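Local atomic coordinates of tyrosinase (Aspergillus oryzae, PDB entry 6JU8), a protein that probably oxidises L-tyrosine and L-dopa to L-dopaquinone with molecular oxygen at a dinuclear copper centre. Residues Leu45-Leu50 with Pro177-Leu182; Thr51-Arg56 with Glu115-Glu120. The protein carries 1 engineered substitution. All coordinates share one frame; numbering follows the deposited sequence.

In the fold
Helix 41-55 lies near the N terminus of the chain and supplies one side of both contacts. Its C-terminal part enters contact 2: 58 residues separate Arg56 from Glu115, and they take in helix 64-69 and the start of helix 103-129. The chain then continues to strand 178-182, which forms a two-stranded antiparallel hairpin with strand 190-194 and comes back to residues 45-50 in contact 1. Contact 2 is therefore nested inside the longer loop closed by contact 1. Their centres are about 12 Å apart, and they meet where Phe46 and Ala49 pack on Ile118. Helix 41-55 thus joins the hairpin to helix 103-129, which carries the copper ligand His107.

Contact 1 of 2, residues Leu45-Leu50 with Pro177-Leu182; sequences LFVEAL and PMVKVL
Val47 brings both of its methyl groups to a pair of valines on the strand. CG2 lies 3.8 Å from CG1 of Val179, the two side chains passing each other in opposite directions, while CG1 of Val47 meets CG1 of Val181, also at 3.8 Å, at a slant. Val179 and Val181 stand two residues apart and face the helix together, whereas Lys180 between them turns away. Val179 carries CG1 between its backbone N and carbonyl carbon (chi1 58°), and this rotation delivers the methyl to Val47. Beta-branched valine suits both elements here: short and broad, it packs closely where the axes of helix segment 45-50 and strand 178-182 pass 8.9 Å apart at 102°.

The polar part belongs to Glu48. Its chain bends at chi2 (-78°) and carries the carboxylate over the rim of the apolar patch, OE2 coming 3.6 Å from Val181 CG2. One water donates to Glu48 OE2 at 2.8 Å and to the carbonyl O of Leu182 at 2.7 Å, linking the two segments; one turn earlier in the same helix, Thr44 OG1 bonds directly to Leu182 N. Glu48 OE2 also forms a salt bridge with Lys193 on strand 190-194, which pairs with this strand.

A valine cluster bordered by a charged and hydrated edge implies that apolar packing of three valines holds the strand against helix 41-55 here, while the lysine and the water fix the carboxylate and probably spare its charge the cost of lying beside methyl groups.

Contact 2 of 2, residues Thr51-Arg56 with Glu115-Glu120; sequences TVIQNR and EQVIYE
Ile53 lays its CD1 methyl over the backbone of helix 103-129, 3.6 Å from the CA of Ile118. The same methyl is 3.8 Å from Ile118 CG1 and equally far from Val117 CG1, so one slender tip settles between two neighbouring residues. The two isoleucines cross at about a right angle. Although the CB of Ile118 points away from residues 51-56, its CG1 stands anti to the carbonyl carbon (chi1 -67°) and still meets Ile53. Isoleucine suits the place because its longer branch carries a methyl to the neighbouring backbone.

Arg56, three residues on from Ile53, brings a charged group to the same place. Its chain is extended from CG to NE and doubles back beside Ile53, whose CG1 sits 3.6 Å above one guanidinium face, offset toward the rim. NH1 comes 3.8 Å from Val117 CG1 and is hydrogen-bonded to the carbonyl O of Leu62. NH2 donates to a water 2.8 Å away, lying in the guanidinium plane, and that water in turn donates to Val117 O at 2.9 Å. Arginine suits the place because its plane lies beside Ile53 while its N-H groups reach the carbonyl of Leu62 and, through water, that of Val117.

Within helix 103-129, Gln116 NE2 bonds to Glu120 OE2 one turn on, and Gln116 OE1 accepts from Thr10 N and Gly11 N.

This is helix packing in the central, copper-binding tyrosinase domain. Helix 103-129, which bears the copper ligand His107, is one of the four-helix bundle that houses the copper pair in the tyrosinase family; the side chain of Ile118 is about 12 Å from that of His376, a ligand of the other copper. Helix 41-55 packs against this bundle helix, away from the metals.

Contact 1 of 2, residues Leu45-Leu50 with Pro177-Leu182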
ATOM      1  N   LEU A  45       8.141  -6.602 -22.756  1.00 12.79           N
ATOM      2  CA  LEU A  45       8.710  -5.434 -23.425  1.00 13.12           C
ATOM      3  C   LEU A  45       8.366  -4.151 -22.678  1.00 11.46           C
ATOM      4  O   LEU A  45       9.186  -3.250 -22.485  1.00 13.15           O
ATOM      5  CB  LEU A  45       8.165  -5.384 -24.857  1.00 12.59           C
ATOM      6  CG  LEU A  45       8.774  -6.370 -25.860  1.00 13.35           C
ATOM      7  CD1 LEU A  45       8.019  -6.281 -27.187  1.00 14.09           C
ATOM      8  CD2 LEU A  45      10.280  -6.140 -26.001  1.00 15.32           C
ATOM      9  N   PHE A  46       7.090  -4.038 -22.256  1.00 12.26           N
ATOM     10  CA  PHE A  46       6.645  -2.799 -21.630  1.00 11.73           C
ATOM     11  C   PHE A  46       7.327  -2.659 -20.270  1.00 11.34           C
ATOM     12  O   PHE A  46       7.882  -1.608 -19.937  1.00 11.81           O
ATOM     13  CB  PHE A  46       5.125  -2.770 -21.535  1.00 12.02           C
ATOM     14  CG  PHE A  46       4.446  -1.503 -21.094  1.00 11.86           C
ATOM     15  CD1 PHE A  46       5.104  -0.300 -20.910  1.00 13.87           C
ATOM     16  CD2 PHE A  46       3.062  -1.536 -20.828  1.00 11.77           C
ATOM     17  CE1 PHE A  46       4.445   0.862 -20.491  1.00 12.57           C
ATOM     18  CE2 PHE A  46       2.401  -0.381 -20.445  1.00 11.77           C
ATOM     19  CZ  PHE A  46       3.074   0.820 -20.283  1.00 12.45           C
ATOM     20  N   VAL A  47       7.332  -3.735 -19.482  1.00 11.56           N
ATOM     21  CA  VAL A  47       7.991  -3.680 -18.168  1.00 11.74           C
ATOM     22  C   VAL A  47       9.480  -3.387 -18.289  1.00 12.16           C
ATOM     23  O   VAL A  47      10.033  -2.538 -17.579  1.00 11.77           O
ATOM     24  CB  VAL A  47       7.776  -5.021 -17.418  1.00 12.05           C
ATOM     25  CG1 VAL A  47       8.654  -5.104 -16.190  1.00 13.65           C
ATOM     26  CG2 VAL A  47       6.307  -5.183 -17.058  1.00 13.15           C
ATOM     27  N   GLU A  48      10.165  -4.081 -19.203  1.00 11.95           N
ATOM     28  CA  GLU A  48      11.611  -3.930 -19.292  1.00 12.81           C
ATOM     29  C   GLU A  48      11.965  -2.562 -19.866  1.00 13.01           C
ATOM     30  O   GLU A  48      12.902  -1.928 -19.373  1.00 13.73           O
ATOM     31  CB  GLU A  48      12.240  -5.045 -20.131  1.00 13.65           C
ATOM     32  CG  GLU A  48      12.083  -6.435 -19.523  1.00 15.20           C
ATOM     33  CD  GLU A  48      13.012  -6.772 -18.383  1.00 16.31           C
ATOM     34  OE1 GLU A  48      13.851  -5.950 -17.983  1.00 25.30           O
ATOM     35  OE2 GLU A  48      12.919  -7.896 -17.849  1.00 17.92           O
ATOM     36  N   ALA A  49      11.212  -2.116 -20.864  1.00 11.51           N
ATOM     37  CA  ALA A  49      11.492  -0.788 -21.432  1.00 11.44           C
ATOM     38  C   ALA A  49      11.242   0.322 -20.419  1.00 10.94           C
ATOM     39  O   ALA A  49      12.029   1.270 -20.284  1.00 11.71           O
ATOM     40  CB  ALA A  49      10.658  -0.537 -22.672  1.00 13.00           C
ATOM     41  N   LEU A  50      10.097   0.233 -19.728  1.00 10.95           N
ATOM     42  CA  LEU A  50       9.791   1.326 -18.801  1.00 11.37           C
ATOM     43  C   LEU A  50      10.773   1.340 -17.641  1.00 10.84           C
ATOM     44  O   LEU A  50      11.149   2.393 -17.129  1.00 11.44           O
ATOM     45  CB  LEU A  50       8.352   1.245 -18.303  1.00 11.34           C
ATOM     46  CG  LEU A  50       7.881   2.415 -17.452  1.00 11.18           C
ATOM     47  CD1 LEU A  50       8.035   3.757 -18.158  1.00 15.04           C
ATOM     48  CD2 LEU A  50       6.407   2.222 -17.076  1.00 11.16           C
ATOM     49  N   PRO A 177       2.614  -4.870  -6.922  1.00 10.85           N
ATOM     50  CA  PRO A 177       3.994  -4.404  -6.696  1.00 11.03           C
ATOM     51  C   PRO A 177       5.026  -5.105  -7.571  1.00 10.40           C
ATOM     52  O   PRO A 177       6.053  -4.503  -7.929  1.00 11.67           O
ATOM     53  CB  PRO A 177       4.225  -4.711  -5.220  1.00 14.60           C
ATOM     54  CG  PRO A 177       2.871  -4.867  -4.614  1.00 14.63           C
ATOM     55  CD  PRO A 177       1.976  -5.378  -5.700  1.00 11.63           C
ATOM     56  N   MET A 178       4.799  -6.370  -7.921  1.00 11.63           N
ATOM     57  CA  MET A 178       5.720  -7.169  -8.733  1.00 11.25           C
ATOM     58  C   MET A 178       4.992  -7.725  -9.951  1.00 12.52           C
ATOM     59  O   MET A 178       3.760  -7.867  -9.933  1.00 14.86           O
ATOM     60  CB  MET A 178       6.295  -8.334  -7.921  0.83 12.51           C
ATOM     61  CG  MET A 178       6.950  -7.928  -6.609  0.83 13.49           C
ATOM     62  SD  MET A 178       8.521  -7.057  -6.812  0.83 15.89           S
ATOM     63  CE  MET A 178       9.579  -8.405  -7.358  0.83 18.76           C
ATOM     64  N   VAL A 179       5.729  -8.019 -11.010  1.00 11.52           N
ATOM     65  CA  VAL A 179       5.136  -8.531 -12.245  1.00 12.70           C
ATOM     66  C   VAL A 179       6.073  -9.592 -12.814  1.00 13.05           C
ATOM     67  O   VAL A 179       7.291  -9.483 -12.672  1.00 13.96           O
ATOM     68  CB  VAL A 179       4.881  -7.402 -13.262  1.00 13.54           C
ATOM     69  CG1 VAL A 179       6.168  -6.664 -13.601  1.00 13.54           C
ATOM     70  CG2 VAL A 179       4.206  -7.922 -14.535  1.00 15.06           C
ATOM     71  N   LYS A 180       5.497 -10.615 -13.441  1.00 13.50           N
ATOM     72  CA  LYS A 180       6.291 -11.711 -13.990  1.00 14.88           C
ATOM     73  C   LYS A 180       6.529 -11.465 -15.478  1.00 14.09           C
ATOM     74  O   LYS A 180       5.596 -11.196 -16.229  1.00 15.31           O
ATOM     75  CB  LYS A 180       5.565 -13.034 -13.768  1.00 20.59           C
ATOM     76  N   VAL A 181       7.793 -11.554 -15.867  1.00 14.06           N
ATOM     77  CA  VAL A 181       8.218 -11.342 -17.243  1.00 13.76           C
ATOM     78  C   VAL A 181       8.980 -12.570 -17.759  1.00 13.76           C
ATOM     79  O   VAL A 181       9.442 -13.404 -16.969  1.00 16.13           O
ATOM     80  CB  VAL A 181       9.065 -10.066 -17.423  1.00 15.67           C
ATOM     81  CG1 VAL A 181       8.310  -8.811 -16.989  1.00 19.80           C
ATOM     82  CG2 VAL A 181      10.396 -10.166 -16.690  1.00 17.46           C
ATOM     83  N   LEU A 182       9.044 -12.668 -19.079  1.00 14.71           N
ATOM     84  CA  LEU A 182       9.781 -13.701 -19.786  1.00 15.40           C
ATOM     85  C   LEU A 182      11.272 -13.403 -19.803  1.00 15.43           C
ATOM     86  O   LEU A 182      11.673 -12.253 -19.906  1.00 18.93           O
ATOM     87  CB  LEU A 182       9.318 -13.796 -21.253  1.00 17.60           C
ATOM     88  CG  LEU A 182       7.829 -14.033 -21.489  1.00 16.47           C
ATOM     89  CD1 LEU A 182       7.540 -14.280 -22.959  1.00 19.21           C
ATOM     90  CD2 LEU A 182       7.332 -15.225 -20.656  1.00 21.10           C
TER
HETATM   91  O   HOH W   1      13.276 -10.109 -19.531  1.00 21.77           O

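Contact 2 of 2, residues Thr51-Arg56 with Glu115-Glu120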
ATOM      1  N   THR A  51      11.217   0.156 -17.239  1.00 11.08           N
ATOM      2  CA  THR A  51      12.240   0.085 -16.200  1.00 11.57           C
ATOM      3  C   THR A  51      13.519   0.803 -16.624  1.00 11.86           C
ATOM      4  O   THR A  51      14.063   1.618 -15.865  1.00 12.63           O
ATOM      5  CB  THR A  51      12.552  -1.380 -15.822  1.00 12.47           C
ATOM      6  OG1 THR A  51      11.349  -1.931 -15.270  1.00 12.27           O
ATOM      7  CG2 THR A  51      13.652  -1.457 -14.795  1.00 14.60           C
ATOM      8  N   VAL A  52      14.032   0.523 -17.818  1.00 12.26           N
ATOM      9  CA  VAL A  52      15.189   1.223 -18.346  1.00 12.12           C
ATOM     10  C   VAL A  52      14.960   2.723 -18.373  1.00 10.80           C
ATOM     11  O   VAL A  52      15.805   3.494 -17.910  1.00 12.77           O
ATOM     12  CB  VAL A  52      15.526   0.716 -19.762  1.00 12.71           C
ATOM     13  CG1 VAL A  52      16.500   1.642 -20.473  1.00 16.06           C
ATOM     14  CG2 VAL A  52      16.093  -0.695 -19.702  1.00 16.22           C
ATOM     15  N   ILE A  53      13.814   3.174 -18.863  1.00 10.95           N
ATOM     16  CA  ILE A  53      13.520   4.599 -18.975  1.00 10.71           C
ATOM     17  C   ILE A  53      13.515   5.255 -17.595  1.00 11.64           C
ATOM     18  O   ILE A  53      14.047   6.360 -17.400  1.00 11.64           O
ATOM     19  CB  ILE A  53      12.197   4.822 -19.729  1.00 11.33           C
ATOM     20  CG1 ILE A  53      12.342   4.432 -21.215  1.00 12.32           C
ATOM     21  CG2 ILE A  53      11.739   6.261 -19.636  1.00 12.50           C
ATOM     22  CD1 ILE A  53      11.029   4.111 -21.909  1.00 13.10           C
ATOM     23  N   GLN A  54      12.934   4.570 -16.598  1.00 10.61           N
ATOM     24  CA  GLN A  54      12.886   5.108 -15.238  1.00 10.98           C
ATOM     25  C   GLN A  54      14.271   5.159 -14.610  1.00 11.94           C
ATOM     26  O   GLN A  54      14.497   6.015 -13.746  1.00 13.88           O
ATOM     27  CB  GLN A  54      11.980   4.204 -14.375  1.00 10.98           C
ATOM     28  CG  GLN A  54      10.506   4.490 -14.704  1.00 11.57           C
ATOM     29  CD  GLN A  54       9.536   3.616 -13.944  1.00 10.23           C
ATOM     30  OE1 GLN A  54       9.959   2.617 -13.342  1.00 12.56           O
ATOM     31  NE2 GLN A  54       8.257   3.957 -13.984  1.00 11.75           N
ATOM     32  N   ASN A  55      15.196   4.293 -15.003  1.00 12.24           N
ATOM     33  CA  ASN A  55      16.542   4.276 -14.428  1.00 13.41           C
ATOM     34  C   ASN A  55      17.526   5.182 -15.157  1.00 12.39           C
ATOM     35  O   ASN A  55      18.698   5.280 -14.754  1.00 16.05           O
ATOM     36  CB  ASN A  55      17.083   2.847 -14.386  1.00 16.09           C
ATOM     37  CG  ASN A  55      16.316   1.972 -13.407  1.00 21.33           C
ATOM     38  OD1 ASN A  55      15.709   2.479 -12.468  1.00 43.72           O
ATOM     39  ND2 ASN A  55      16.354   0.665 -13.630  1.00 27.19           N
ATOM     40  N   ARG A  56      17.110   5.865 -16.219  1.00 13.43           N
ATOM     41  CA  ARG A  56      18.011   6.803 -16.913  1.00 14.08           C
ATOM     42  C   ARG A  56      18.233   8.001 -15.992  1.00 13.25           C
ATOM     43  O   ARG A  56      17.353   8.332 -15.206  1.00 15.46           O
ATOM     44  CB  ARG A  56      17.416   7.253 -18.240  1.00 12.95           C
ATOM     45  CG  ARG A  56      17.372   6.169 -19.309  1.00 11.90           C
ATOM     46  CD  ARG A  56      16.452   6.602 -20.442  1.00 13.41           C
ATOM     47  NE  ARG A  56      16.425   5.630 -21.509  1.00 12.40           N
ATOM     48  CZ  ARG A  56      15.695   5.625 -22.608  1.00 12.49           C
ATOM     49  NH1 ARG A  56      14.829   6.605 -22.795  1.00 12.63           N
ATOM     50  NH2 ARG A  56      15.817   4.646 -23.511  1.00 14.25           N
ATOM     51  N   GLU A 115       4.722   7.131 -25.477  1.00  9.71           N
ATOM     52  CA  GLU A 115       4.603   5.881 -26.235  1.00 10.38           C
ATOM     53  C   GLU A 115       5.793   5.656 -27.160  1.00  9.98           C
ATOM     54  O   GLU A 115       6.304   4.526 -27.271  1.00 11.50           O
ATOM     55  CB  GLU A 115       3.306   5.919 -27.042  1.00 10.67           C
ATOM     56  CG  GLU A 115       3.025   4.718 -27.923  1.00 11.23           C
ATOM     57  CD  GLU A 115       1.692   4.893 -28.631  1.00 11.24           C
ATOM     58  OE1 GLU A 115       0.736   4.185 -28.289  1.00 11.09           O
ATOM     59  OE2 GLU A 115       1.603   5.786 -29.509  1.00 12.29           O
ATOM     60  N   GLN A 116       6.234   6.736 -27.827  1.00 10.37           N
ATOM     61  CA  GLN A 116       7.326   6.591 -28.782  1.00 10.69           C
ATOM     62  C   GLN A 116       8.623   6.260 -28.057  1.00 11.08           C
ATOM     63  O   GLN A 116       9.406   5.432 -28.512  1.00 11.56           O
ATOM     64  CB  GLN A 116       7.479   7.892 -29.581  1.00 11.67           C
ATOM     65  CG  GLN A 116       8.575   7.815 -30.655  1.00 14.44           C
ATOM     66  CD  GLN A 116       8.697   9.114 -31.427  1.00 13.66           C
ATOM     67  OE1 GLN A 116       7.704   9.786 -31.690  1.00 14.41           O
ATOM     68  NE2 GLN A 116       9.912   9.501 -31.782  1.00 16.35           N
ATOM     69  N   VAL A 117       8.894   6.957 -26.956  1.00 11.42           N
ATOM     70  CA  VAL A 117      10.111   6.700 -26.177  1.00 10.66           C
ATOM     71  C   VAL A 117      10.137   5.266 -25.681  1.00  9.48           C
ATOM     72  O   VAL A 117      11.170   4.583 -25.710  1.00 11.31           O
ATOM     73  CB  VAL A 117      10.228   7.697 -25.010  1.00 11.51           C
ATOM     74  CG1 VAL A 117      11.331   7.292 -24.046  1.00 11.58           C
ATOM     75  CG2 VAL A 117      10.469   9.099 -25.587  1.00 11.84           C
ATOM     76  N   ILE A 118       8.986   4.791 -25.185  1.00 10.18           N
ATOM     77  CA  ILE A 118       8.896   3.393 -24.768  1.00 10.18           C
ATOM     78  C   ILE A 118       9.178   2.410 -25.891  1.00 10.31           C
ATOM     79  O   ILE A 118       9.994   1.483 -25.715  1.00 11.69           O
ATOM     80  CB  ILE A 118       7.516   3.120 -24.124  1.00 10.85           C
ATOM     81  CG1 ILE A 118       7.363   3.881 -22.802  1.00 11.41           C
ATOM     82  CG2 ILE A 118       7.337   1.609 -23.930  1.00 13.41           C
ATOM     83  CD1 ILE A 118       5.923   3.938 -22.323  1.00 11.88           C
ATOM     84  N   TYR A 119       8.566   2.602 -27.050  1.00 11.01           N
ATOM     85  CA  TYR A 119       8.808   1.760 -28.211  1.00 11.30           C
ATOM     86  C   TYR A 119      10.286   1.745 -28.568  1.00 12.38           C
ATOM     87  O   TYR A 119      10.860   0.696 -28.826  1.00 13.70           O
ATOM     88  CB  TYR A 119       7.989   2.286 -29.392  1.00 12.38           C
ATOM     89  CG  TYR A 119       8.328   1.668 -30.734  1.00 12.41           C
ATOM     90  CD1 TYR A 119       7.817   0.426 -31.104  1.00 14.44           C
ATOM     91  CD2 TYR A 119       9.143   2.352 -31.649  1.00 13.49           C
ATOM     92  CE1 TYR A 119       8.121  -0.136 -32.357  1.00 15.27           C
ATOM     93  CE2 TYR A 119       9.435   1.795 -32.876  1.00 14.58           C
ATOM     94  CZ  TYR A 119       8.934   0.560 -33.222  1.00 15.95           C
ATOM     95  OH  TYR A 119       9.241   0.038 -34.459  1.00 19.95           O
ATOM     96  N   GLU A 120      10.921   2.918 -28.613  1.00 12.35           N
ATOM     97  CA  GLU A 120      12.362   2.947 -28.919  1.00 12.98           C
ATOM     98  C   GLU A 120      13.190   2.169 -27.910  1.00 13.52           C
ATOM     99  O   GLU A 120      14.135   1.462 -28.309  1.00 13.24           O
ATOM    100  CB  GLU A 120      12.811   4.420 -29.026  1.00 14.45           C
ATOM    101  CG  GLU A 120      12.239   5.057 -30.281  1.00 15.80           C
ATOM    102  CD  GLU A 120      12.439   6.561 -30.365  1.00 16.97           C
ATOM    103  OE1 GLU A 120      13.014   7.156 -29.437  1.00 23.30           O
ATOM    104  OE2 GLU A 120      11.988   7.138 -31.374  1.00 16.56           O
TER
HETATM  105  O   HOH W   2      13.911   5.456 -25.417  1.00 14.89           O